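Local coordinates for L-threonine dehydrogenase (Flavobacterium frigidimaris, PDB 2YY7), which probably catalyses the NAD-dependent oxidation of L-threonine at its 3-hydroxyl group, as a member of the epimerase-like branch of the short-chain dehydrogenases, at residues 112-118 with 164-170; 151-155 with 236-240; 187-192 with 247-253. All blocks are in the same frame, centred on the assembly; numbering follows the deposited sequence.

Contact 1. Residues 112-118 with 164-170. With NAD (nicotinamide-adenine-dinucleotide), chain E.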
loop_
_atom_site.group_PDB
_atom_site.type_symbol
_atom_site.label_atom_id
_atom_site.label_comp_id
_atom_site.label_asym_id
_atom_site.label_seq_id
_atom_site.Cartn_x
_atom_site.Cartn_y
_atom_site.Cartn_z
ATOM N N LYS A 112 -2.986 23.184 -5.128
ATOM C CA LYS A 112 -3.599 22.322 -4.130
ATOM C C LYS A 112 -4.322 21.126 -4.746
ATOM O O LYS A 112 -4.808 21.186 -5.876
ATOM C CB LYS A 112 -4.583 23.162 -3.303
ATOM C CG LYS A 112 -5.146 22.499 -2.049
ATOM C CD LYS A 112 -6.163 23.416 -1.349
ATOM C CE LYS A 112 -5.528 24.726 -0.884
ATOM N NZ LYS A 112 -6.512 25.627 -0.193
ATOM N N ILE A 113 -4.399 20.044 -3.982
ATOM C CA ILE A 113 -5.058 18.836 -4.445
ATOM C C ILE A 113 -5.975 18.237 -3.398
ATOM O O ILE A 113 -5.657 18.232 -2.203
ATOM C CB ILE A 113 -4.034 17.722 -4.792
ATOM C CG1 ILE A 113 -3.171 18.135 -5.982
ATOM C CG2 ILE A 113 -4.768 16.413 -5.092
ATOM C CD1 ILE A 113 -2.004 17.199 -6.224
ATOM N N PHE A 114 -7.125 17.755 -3.853
ATOM C CA PHE A 114 -8.026 17.028 -2.981
ATOM C C PHE A 114 -8.147 15.671 -3.657
ATOM O O PHE A 114 -8.432 15.588 -4.857
ATOM C CB PHE A 114 -9.436 17.611 -2.883
ATOM C CG PHE A 114 -10.383 16.706 -2.121
ATOM C CD1 PHE A 114 -10.300 16.607 -0.730
ATOM C CD2 PHE A 114 -11.264 15.861 -2.800
ATOM C CE1 PHE A 114 -11.069 15.680 -0.024
ATOM C CE2 PHE A 114 -12.043 14.925 -2.106
ATOM C CZ PHE A 114 -11.942 14.834 -0.713
ATOM N N TRP A 115 -7.908 14.618 -2.893
ATOM C CA TRP A 115 -8.011 13.262 -3.403
ATOM C C TRP A 115 -8.651 12.456 -2.284
ATOM O O TRP A 115 -8.115 12.375 -1.185
ATOM C CB TRP A 115 -6.631 12.700 -3.732
ATOM C CG TRP A 115 -6.683 11.241 -4.074
ATOM C CD1 TRP A 115 -7.120 10.681 -5.241
ATOM C CD2 TRP A 115 -6.368 10.155 -3.200
ATOM N NE1 TRP A 115 -7.100 9.311 -5.146
ATOM C CE2 TRP A 115 -6.641 8.961 -3.902
ATOM C CE3 TRP A 115 -5.885 10.074 -1.887
ATOM C CZ2 TRP A 115 -6.445 7.697 -3.334
ATOM C CZ3 TRP A 115 -5.690 8.814 -1.321
ATOM C CH2 TRP A 115 -5.969 7.645 -2.046
ATOM N N PRO A 116 -9.817 11.854 -2.545
ATOM C CA PRO A 116 -10.464 11.082 -1.490
ATOM C C PRO A 116 -10.021 9.633 -1.387
ATOM O O PRO A 116 -9.792 8.956 -2.396
ATOM C CB PRO A 116 -11.931 11.193 -1.855
ATOM C CG PRO A 116 -11.872 11.064 -3.370
ATOM C CD PRO A 116 -10.692 11.966 -3.732
ATOM N N SER A 117 -9.884 9.175 -0.149
ATOM C CA SER A 117 -9.535 7.793 0.123
ATOM C C SER A 117 -10.888 7.187 0.466
ATOM O O SER A 117 -11.928 7.740 0.089
ATOM C CB SER A 117 -8.595 7.690 1.324
ATOM O OG SER A 117 -8.248 6.338 1.584
ATOM N N SER A 118 -10.881 6.075 1.190
ATOM C CA SER A 118 -12.124 5.417 1.566
ATOM C C SER A 118 -11.957 4.534 2.798
ATOM O O SER A 118 -10.844 4.143 3.151
ATOM C CB SER A 118 -12.627 4.563 0.395
ATOM O OG SER A 118 -13.673 3.707 0.799
ATOM N N ASP A 164 0.824 20.285 -1.483
ATOM C CA ASP A 164 -0.344 20.487 -0.628
ATOM C C ASP A 164 -1.458 19.568 -1.124
ATOM O O ASP A 164 -2.245 19.951 -1.992
ATOM C CB ASP A 164 -0.823 21.941 -0.698
ATOM C CG ASP A 164 -1.915 22.253 0.323
ATOM O OD1 ASP A 164 -2.443 21.323 0.970
ATOM O OD2 ASP A 164 -2.254 23.443 0.475
ATOM N N VAL A 165 -1.509 18.353 -0.589
ATOM C CA VAL A 165 -2.543 17.393 -0.973
ATOM C C VAL A 165 -3.339 17.018 0.271
ATOM O O VAL A 165 -2.775 16.623 1.291
ATOM C CB VAL A 165 -1.933 16.121 -1.619
ATOM C CG1 VAL A 165 -0.850 15.536 -0.719
ATOM C CG2 VAL A 165 -3.031 15.095 -1.881
ATOM N N ARG A 166 -4.656 17.158 0.177
ATOM C CA ARG A 166 -5.540 16.874 1.296
ATOM C C ARG A 166 -6.483 15.734 0.959
ATOM O O ARG A 166 -6.953 15.622 -0.175
ATOM C CB ARG A 166 -6.311 18.146 1.643
ATOM C CG ARG A 166 -5.381 19.355 1.694
ATOM C CD ARG A 166 -6.055 20.646 2.120
ATOM N NE ARG A 166 -5.093 21.744 2.075
ATOM C CZ ARG A 166 -5.313 22.969 2.539
ATOM N NH1 ARG A 166 -6.476 23.275 3.093
ATOM N NH2 ARG A 166 -4.362 23.891 2.443
ATOM N N SER A 167 -6.767 14.895 1.950
ATOM C CA SER A 167 -7.626 13.739 1.737
ATOM C C SER A 167 -8.486 13.349 2.934
ATOM O O SER A 167 -8.162 13.655 4.081
ATOM C CB SER A 167 -6.763 12.534 1.350
ATOM O OG SER A 167 -7.560 11.388 1.089
ATOM N N ILE A 168 -9.594 12.677 2.642
ATOM C CA ILE A 168 -10.486 12.169 3.669
ATOM C C ILE A 168 -10.971 10.779 3.255
ATOM O O ILE A 168 -11.174 10.496 2.069
ATOM C CB ILE A 168 -11.712 13.102 3.926
ATOM C CG1 ILE A 168 -12.449 13.396 2.626
ATOM C CG2 ILE A 168 -11.251 14.409 4.567
ATOM C CD1 ILE A 168 -13.551 14.436 2.796
ATOM N N ARG A 169 -11.122 9.905 4.239
ATOM C CA ARG A 169 -11.584 8.551 3.992
ATOM C C ARG A 169 -13.111 8.541 4.086
ATOM O O ARG A 169 -13.673 8.230 5.136
ATOM C CB ARG A 169 -10.964 7.598 5.029
ATOM C CG ARG A 169 -9.434 7.490 4.952
ATOM C CD ARG A 169 -8.852 6.845 6.223
ATOM N NE ARG A 169 -7.396 6.694 6.165
ATOM C CZ ARG A 169 -6.607 6.612 7.236
ATOM N NH1 ARG A 169 -7.128 6.663 8.458
ATOM N NH2 ARG A 169 -5.294 6.495 7.089
ATOM N N TYR A 170 -13.786 8.900 2.992
ATOM C CA TYR A 170 -15.254 8.924 2.988
ATOM C C TYR A 170 -15.869 7.581 3.377
ATOM O O TYR A 170 -15.401 6.528 2.939
ATOM C CB TYR A 170 -15.833 9.200 1.595
ATOM C CG TYR A 170 -15.553 10.518 0.906
ATOM C CD1 TYR A 170 -15.838 11.744 1.511
ATOM C CD2 TYR A 170 -15.111 10.527 -0.414
ATOM C CE1 TYR A 170 -15.689 12.950 0.798
ATOM C CE2 TYR A 170 -14.963 11.709 -1.125
ATOM C CZ TYR A 170 -15.250 12.913 -0.521
ATOM O OH TYR A 170 -15.091 14.067 -1.260
HETATM P PA NAD E . -18.518 7.449 -9.476
HETATM O O1A NAD E . -19.960 7.744 -9.250
HETATM O O2A NAD E . -18.216 6.084 -9.981
HETATM O O5B NAD E . -17.838 8.586 -10.342
HETATM C C5B NAD E . -16.618 8.379 -10.994
HETATM C C4B NAD E . -16.534 9.295 -12.191
HETATM O O4B NAD E . -15.210 9.194 -12.719
HETATM C C3B NAD E . -17.535 8.893 -13.301
HETATM O O3B NAD E . -18.340 10.010 -13.716
HETATM C C2B NAD E . -16.625 8.326 -14.398
HETATM O O2B NAD E . -17.145 8.537 -15.699
HETATM C C1B NAD E . -15.318 9.090 -14.137
HETATM N N9A NAD E . -14.148 8.443 -14.749
HETATM C C8A NAD E . -13.867 7.077 -14.754
HETATM N N7A NAD E . -12.726 6.891 -15.432
HETATM C C5A NAD E . -12.285 8.107 -15.827
HETATM C C6A NAD E . -11.186 8.482 -16.582
HETATM N N6A NAD E . -10.392 7.571 -17.105
HETATM N N1A NAD E . -10.992 9.808 -16.868
HETATM C C2A NAD E . -11.875 10.774 -16.410
HETATM N N3A NAD E . -12.993 10.419 -15.681
HETATM C C4A NAD E . -13.178 9.086 -15.411
HETATM O O3 NAD E . -17.736 7.545 -8.078
HETATM P PN NAD E . -18.016 8.512 -6.805
HETATM O O1N NAD E . -18.328 9.920 -7.218
HETATM O O2N NAD E . -18.888 7.729 -5.888
HETATM O O5D NAD E . -16.549 8.523 -6.110
HETATM C C5D NAD E . -15.602 9.559 -6.409
HETATM C C4D NAD E . -14.343 9.348 -5.523
HETATM O O4D NAD E . -14.722 9.240 -4.163
HETATM C C3D NAD E . -13.590 8.049 -5.826
HETATM O O3D NAD E . -12.200 8.271 -5.612
HETATM C C2D NAD E . -14.069 7.103 -4.752
HETATM O O2D NAD E . -13.128 6.065 -4.614
HETATM C C1D NAD E . -14.220 8.033 -3.548
HETATM N N1N NAD E . -15.152 7.442 -2.560
HETATM C C2N NAD E . -16.497 7.346 -2.857
HETATM C C3N NAD E . -17.364 6.788 -1.924
HETATM C C7N NAD E . -18.849 6.777 -2.168
HETATM O O7N NAD E . -19.602 6.129 -1.203
HETATM N N7N NAD E . -19.404 7.313 -3.270
HETATM C C4N NAD E . -16.871 6.305 -0.697
HETATM C C5N NAD E . -15.510 6.434 -0.401
HETATM C C6N NAD E . -14.654 6.980 -1.337
HETATM O O HOH W 1 -5.234 26.827 2.334
#
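I113 and V165 meet on neighbouring parallel strands, their CG2 methyls 3.9 Å apart; apolar for burial and beta-branched, both suit an extended strand. Backbone bonds join I113 N to D164 O, R166 N to I113 O (2.8 Å, 172°) and W115 N to R166 O. Packing is also close on the opposite face, where I168 CG1 lies 3.7 Å from F114 CZ at the ring edge. F114 CE2 is 3.3 Å from Y170 OH, a hydroxyl bonded to T223. S118 CB comes within 3.5 Å of NAD C5N, and the Y170 ring turns an edge to the nicotinamide.

The K112 end is partly exposed. There R166, with CG beside the backbone N (chi1 -46°) and the chain extended to NE, grips D164 side-on, NE to OD1 at 2.9 Å and NH2 to OD2, while K112 CE lies over one guanidinium face. A water accepts from both K112 NZ and R166 NH2; K112 NZ also reaches M227 O, and R166 NH1 A229 O. A leucine in place of R166 would probably leave D164 without its mate and free to turn.

Helix 87-106 packs on I113 and W115, helix 216-228 on F114 and I168, and strand 71-74 pairs with 112-118.

Contact 2. Residues 151-155 with 236-240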
loop_
_atom_site.group_PDB
_atom_site.type_symbol
_atom_site.label_atom_id
_atom_site.label_comp_id
_atom_site.label_asym_id
_atom_site.label_seq_id
_atom_site.Cartn_x
_atom_site.Cartn_y
_atom_site.Cartn_z
ATOM N N GLU A 151 -2.772 6.851 -0.283
ATOM C CA GLU A 151 -2.510 7.613 0.939
ATOM C C GLU A 151 -1.013 7.716 1.205
ATOM O O GLU A 151 -0.503 8.795 1.511
ATOM C CB GLU A 151 -3.177 6.951 2.154
ATOM C CG GLU A 151 -4.694 6.988 2.147
ATOM C CD GLU A 151 -5.293 6.543 3.474
ATOM O OE1 GLU A 151 -6.528 6.382 3.547
ATOM O OE2 GLU A 151 -4.526 6.355 4.445
ATOM N N ARG A 152 -0.315 6.586 1.104
ATOM C CA ARG A 152 1.128 6.559 1.335
ATOM C C ARG A 152 1.845 7.528 0.394
ATOM O O ARG A 152 2.748 8.260 0.812
ATOM C CB ARG A 152 1.678 5.143 1.131
ATOM C CG ARG A 152 1.143 4.071 2.094
ATOM C CD ARG A 152 1.645 4.257 3.530
ATOM N NE ARG A 152 0.816 5.192 4.286
ATOM C CZ ARG A 152 1.266 6.289 4.884
ATOM N NH1 ARG A 152 2.553 6.599 4.819
ATOM N NH2 ARG A 152 0.425 7.074 5.549
ATOM N N TRP A 153 1.450 7.533 -0.878
ATOM C CA TRP A 153 2.076 8.420 -1.850
ATOM C C TRP A 153 1.720 9.890 -1.631
ATOM O O TRP A 153 2.558 10.766 -1.846
ATOM C CB TRP A 153 1.731 7.982 -3.279
ATOM C CG TRP A 153 2.602 6.856 -3.765
ATOM C CD1 TRP A 153 2.220 5.565 -4.032
ATOM C CD2 TRP A 153 4.011 6.918 -4.032
ATOM N NE1 TRP A 153 3.307 4.825 -4.451
ATOM C CE2 TRP A 153 4.416 5.629 -4.459
ATOM C CE3 TRP A 153 4.970 7.939 -3.953
ATOM C CZ2 TRP A 153 5.743 5.336 -4.808
ATOM C CZ3 TRP A 153 6.291 7.646 -4.300
ATOM C CH2 TRP A 153 6.662 6.353 -4.722
ATOM N N CYS A 154 0.491 10.172 -1.203
ATOM C CA CYS A 154 0.106 11.559 -0.938
ATOM C C CYS A 154 0.995 12.116 0.168
ATOM O O CYS A 154 1.499 13.239 0.077
ATOM C CB CYS A 154 -1.356 11.652 -0.494
ATOM S SG CYS A 154 -2.542 11.451 -1.827
ATOM N N GLU A 155 1.183 11.320 1.215
ATOM C CA GLU A 155 2.012 11.725 2.340
ATOM C C GLU A 155 3.460 11.899 1.890
ATOM O O GLU A 155 4.151 12.833 2.312
ATOM C CB GLU A 155 1.934 10.674 3.446
ATOM C CG GLU A 155 2.548 11.109 4.758
ATOM C CD GLU A 155 2.416 10.045 5.826
ATOM O OE1 GLU A 155 3.085 8.998 5.708
ATOM O OE2 GLU A 155 1.637 10.253 6.776
ATOM N N ILE A 236 -2.544 15.897 9.106
ATOM C CA ILE A 236 -2.396 14.537 8.606
ATOM C C ILE A 236 -2.315 14.642 7.084
ATOM O O ILE A 236 -3.198 15.215 6.439
ATOM C CB ILE A 236 -3.587 13.653 9.032
ATOM C CG1 ILE A 236 -3.683 13.635 10.564
ATOM C CG2 ILE A 236 -3.405 12.233 8.495
ATOM C CD1 ILE A 236 -4.815 12.787 11.117
ATOM N N HIS A 237 -1.252 14.086 6.513
ATOM C CA HIS A 237 -1.043 14.181 5.079
ATOM C C HIS A 237 -1.268 12.903 4.277
ATOM O O HIS A 237 -0.954 12.833 3.084
ATOM C CB HIS A 237 0.343 14.780 4.857
ATOM C CG HIS A 237 0.546 16.057 5.615
ATOM N ND1 HIS A 237 -0.103 17.227 5.283
ATOM C CD2 HIS A 237 1.243 16.324 6.745
ATOM C CE1 HIS A 237 0.185 18.159 6.174
ATOM N NE2 HIS A 237 0.999 17.637 7.074
ATOM N N SER A 238 -1.828 11.900 4.946
ATOM C CA SER A 238 -2.184 10.640 4.314
ATOM C C SER A 238 -3.658 10.880 3.982
ATOM O O SER A 238 -3.987 11.321 2.882
ATOM C CB SER A 238 -2.014 9.479 5.304
ATOM O OG SER A 238 -2.605 9.778 6.560
ATOM N N SER A 239 -4.538 10.615 4.946
ATOM C CA SER A 239 -5.970 10.859 4.769
ATOM C C SER A 239 -6.648 10.848 6.135
ATOM O O SER A 239 -6.276 10.070 7.018
ATOM C CB SER A 239 -6.609 9.803 3.864
ATOM O OG SER A 239 -7.934 10.181 3.503
ATOM N N TYR A 240 -7.638 11.720 6.301
ATOM C CA TYR A 240 -8.373 11.840 7.557
ATOM C C TYR A 240 -9.546 10.885 7.689
ATOM O O TYR A 240 -10.304 10.685 6.737
ATOM C CB TYR A 240 -8.934 13.261 7.706
ATOM C CG TYR A 240 -7.978 14.288 8.258
ATOM C CD1 TYR A 240 -7.852 14.481 9.634
ATOM C CD2 TYR A 240 -7.217 15.086 7.408
ATOM C CE1 TYR A 240 -6.992 15.453 10.151
ATOM C CE2 TYR A 240 -6.354 16.057 7.913
ATOM C CZ TYR A 240 -6.250 16.234 9.283
ATOM O OH TYR A 240 -5.412 17.201 9.784
HETATM O O HOH W 2 0.834 12.732 7.772
#
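E151 and S238 bring their CA atoms to 4.5 Å where the loop 236-240 passes one turn of the helix 151-155. E155 N gives its hydrogen to E151 O within the helix; H237 O, 3.2 Å from E155 N, is at a poor angle and makes no hydrogen bond. Small residues suit such a close approach: S238 CA lies 3.8 Å from E151 O.

Among the side chains, E151 stretches out beyond CG and lays OE1 3.4 Å from S239 CB. Its carboxylate is held elsewhere, by the S117 hydroxyl and in a salt bridge with R169, while S239 OG bonds to S167. R152 folds back at chi2 (-70°) and chi3 (85°), which brings its NH1 into a salt bridge with E155 OE1 at 2.6 Å; the oxygen lies near the guanidinium plane, but the nitrogen comes from above the carboxylate. R152 NH2 rests 3.4 Å from S238 CB, and NH1 also bonds to P139 O of the second subunit. The other oxygen of E155, OE2, accepts from a water that in turn takes the H237 N-H. S238 OG is buried with no partner in the model.

The helix, 142-161, is the one that carries Y143 and K147, the Tyr-x-x-x-Lys pattern characteristic of short-chain dehydrogenases, and both residues bind NAD; the loop packs on the same helix one to two turns beyond K147.

Contact 3. Residues 187-192 with 247-253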
loop_
_atom_site.group_PDB
_atom_site.type_symbol
_atom_site.label_atom_id
_atom_site.label_comp_id
_atom_site.label_asym_id
_atom_site.label_seq_id
_atom_site.Cartn_x
_atom_site.Cartn_y
_atom_site.Cartn_z
ATOM N N TYR A 187 -26.270 -0.083 -1.397
ATOM C CA TYR A 187 -27.612 -0.521 -1.017
ATOM C C TYR A 187 -28.361 0.583 -0.271
ATOM O O TYR A 187 -29.588 0.647 -0.327
ATOM C CB TYR A 187 -27.564 -1.775 -0.131
ATOM C CG TYR A 187 -27.514 -1.473 1.351
ATOM C CD1 TYR A 187 -26.297 -1.310 2.013
ATOM C CD2 TYR A 187 -28.691 -1.296 2.086
ATOM C CE1 TYR A 187 -26.253 -0.978 3.374
ATOM C CE2 TYR A 187 -28.656 -0.957 3.441
ATOM C CZ TYR A 187 -27.435 -0.801 4.075
ATOM O OH TYR A 187 -27.398 -0.449 5.408
ATOM N N ALA A 188 -27.620 1.443 0.430
ATOM C CA ALA A 188 -28.221 2.530 1.204
ATOM C C ALA A 188 -28.844 3.606 0.314
ATOM O O ALA A 188 -29.542 4.497 0.798
ATOM C CB ALA A 188 -27.182 3.150 2.138
ATOM N N VAL A 189 -28.559 3.531 -0.982
ATOM C CA VAL A 189 -29.122 4.460 -1.950
ATOM C C VAL A 189 -30.252 3.714 -2.661
ATOM O O VAL A 189 -31.384 4.191 -2.726
ATOM C CB VAL A 189 -28.066 4.911 -2.985
ATOM C CG1 VAL A 189 -28.722 5.765 -4.075
ATOM C CG2 VAL A 189 -26.971 5.704 -2.284
ATOM N N ASP A 190 -29.936 2.527 -3.167
ATOM C CA ASP A 190 -30.911 1.702 -3.876
ATOM C C ASP A 190 -32.197 1.484 -3.076
ATOM O O ASP A 190 -33.300 1.555 -3.621
ATOM C CB ASP A 190 -30.291 0.346 -4.214
ATOM C CG ASP A 190 -29.211 0.442 -5.272
ATOM O OD1 ASP A 190 -28.518 -0.573 -5.499
ATOM O OD2 ASP A 190 -29.057 1.524 -5.877
ATOM N N ILE A 191 -32.046 1.219 -1.783
ATOM C CA ILE A 191 -33.183 0.971 -0.905
ATOM C C ILE A 191 -34.217 2.091 -0.992
ATOM O O ILE A 191 -35.413 1.847 -0.860
ATOM C CB ILE A 191 -32.715 0.804 0.561
ATOM C CG1 ILE A 191 -33.864 0.283 1.426
ATOM C CG2 ILE A 191 -32.189 2.128 1.095
ATOM C CD1 ILE A 191 -33.440 -0.066 2.845
ATOM N N PHE A 192 -33.757 3.319 -1.212
ATOM C CA PHE A 192 -34.676 4.447 -1.326
ATOM C C PHE A 192 -35.434 4.403 -2.654
ATOM O O PHE A 192 -36.648 4.593 -2.685
ATOM C CB PHE A 192 -33.912 5.774 -1.188
ATOM C CG PHE A 192 -33.611 6.158 0.245
ATOM C CD1 PHE A 192 -34.597 6.720 1.051
ATOM C CD2 PHE A 192 -32.345 5.943 0.791
ATOM C CE1 PHE A 192 -34.329 7.065 2.382
ATOM C CE2 PHE A 192 -32.068 6.282 2.118
ATOM C CZ PHE A 192 -33.062 6.845 2.914
ATOM N N PHE A 247 -25.057 2.477 10.711
ATOM C CA PHE A 247 -26.331 1.786 10.829
ATOM C C PHE A 247 -26.343 0.495 10.023
ATOM O O PHE A 247 -25.483 0.269 9.176
ATOM C CB PHE A 247 -27.482 2.713 10.388
ATOM C CG PHE A 247 -27.389 3.196 8.949
ATOM C CD1 PHE A 247 -27.678 2.342 7.884
ATOM C CD2 PHE A 247 -27.046 4.517 8.669
ATOM C CE1 PHE A 247 -27.629 2.798 6.556
ATOM C CE2 PHE A 247 -26.991 4.988 7.346
ATOM C CZ PHE A 247 -27.284 4.123 6.289
ATOM N N THR A 248 -27.318 -0.359 10.309
ATOM C CA THR A 248 -27.473 -1.633 9.621
ATOM C C THR A 248 -28.620 -1.501 8.628
ATOM O O THR A 248 -29.372 -0.525 8.665
ATOM C CB THR A 248 -27.863 -2.752 10.606
ATOM O OG1 THR A 248 -29.101 -2.397 11.238
ATOM C CG2 THR A 248 -26.793 -2.946 11.673
ATOM N N PRO A 249 -28.760 -2.472 7.715
ATOM C CA PRO A 249 -29.857 -2.395 6.750
ATOM C C PRO A 249 -31.195 -2.400 7.495
ATOM O O PRO A 249 -32.125 -1.684 7.121
ATOM C CB PRO A 249 -29.652 -3.644 5.902
ATOM C CG PRO A 249 -28.154 -3.769 5.881
ATOM C CD PRO A 249 -27.790 -3.512 7.327
ATOM N N THR A 250 -31.280 -3.200 8.560
ATOM C CA THR A 250 -32.506 -3.279 9.351
ATOM C C THR A 250 -32.889 -1.893 9.856
ATOM O O THR A 250 -34.056 -1.497 9.787
ATOM C CB THR A 250 -32.350 -4.218 10.575
ATOM O OG1 THR A 250 -32.051 -5.546 10.133
ATOM C CG2 THR A 250 -33.637 -4.252 11.394
ATOM N N GLU A 251 -31.905 -1.147 10.350
ATOM C CA GLU A 251 -32.181 0.186 10.873
ATOM C C GLU A 251 -32.615 1.190 9.803
ATOM O O GLU A 251 -33.568 1.937 10.021
ATOM C CB GLU A 251 -30.963 0.726 11.635
ATOM C CG GLU A 251 -30.553 -0.148 12.820
ATOM C CD GLU A 251 -29.259 0.304 13.485
ATOM O OE1 GLU A 251 -28.248 0.488 12.773
ATOM O OE2 GLU A 251 -29.247 0.465 14.723
ATOM N N ILE A 252 -31.937 1.226 8.655
ATOM C CA ILE A 252 -32.338 2.187 7.631
ATOM C C ILE A 252 -33.686 1.806 7.023
ATOM O O ILE A 252 -34.473 2.675 6.655
ATOM C CB ILE A 252 -31.272 2.351 6.505
ATOM C CG1 ILE A 252 -31.782 3.363 5.474
ATOM C CG2 ILE A 252 -30.976 1.016 5.838
ATOM C CD1 ILE A 252 -30.725 3.861 4.508
ATOM N N ALA A 253 -33.957 0.507 6.934
ATOM C CA ALA A 253 -35.227 0.035 6.395
ATOM C C ALA A 253 -36.346 0.429 7.364
ATOM O O ALA A 253 -37.440 0.796 6.943
ATOM C CB ALA A 253 -35.193 -1.486 6.208
HETATM O O HOH W 3 -25.101 -0.784 6.759
#
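I252 is an apolar knob set in the hole between Y187, A188, I191 and F192. With its CG1 anti to the backbone N (chi1 179°) and the chain extended again at chi2 (166°), CD1 comes 3.7 Å from F192 CE2, while CG2 touches the edge of the Y187 ring and I191 CD1. The I191 and I252 side chains run antiparallel alongside one another, and I191 CD1 goes on to A253 CB, a small side chain that lets the helices approach here. The Y187 side chain lies roughly perpendicular to that of P249, its CZ 3.5 Å from P249 CG.

These helices run roughly the same way, their short axes 10.9 Å apart at a crossing angle of -32°. They lie in the part of the chain that, in extended short-chain dehydrogenases, usually forms the smaller substrate-binding lobe beside the Rossmann sheet; here strands 200-203 and 264-267 make a two-stranded parallel sheet against them.

Polar contact across the pair runs through one water, which accepts from Y187 OH and donates to F247 O, 2.7 Å from each. Y187 OH also lies at the edge of the F247 ring, 3.5 Å from CE1. Within 247-253, T248 and E251 form a capping box: T248 OG1 accepts from E251 N at 3.2 Å and E251 OE1 from T248 N at 2.8 Å. P249, having no N-H to satisfy, suits the first turn of the helix.

In the fold
Contacts 1 and 2 adjoin, their centres about 8 Å apart, and touch through side-chain hydrogen bonds. Strand 112-118, helix 142-161 and strand 164-174 follow one another as a beta-alpha-beta crossover of the Rossmann sheet; contact 1 pairs its strands, contact 2 packs the later loop 236-240 on its helix. Contact 3 lies across the chain's centre, about 27 Å from contact 1 and 31 Å from contact 2, centre to centre. After helix 187-197 the chain rejoins the large sheet at strand 211-215, passes through 236-240 and leaves again for helix 249-257. Contacts 1 and 2 thus belong to the NAD-binding part, contact 1 at the cofactor, and contact 3 probably to the smaller substrate-binding lobe, as in relatives.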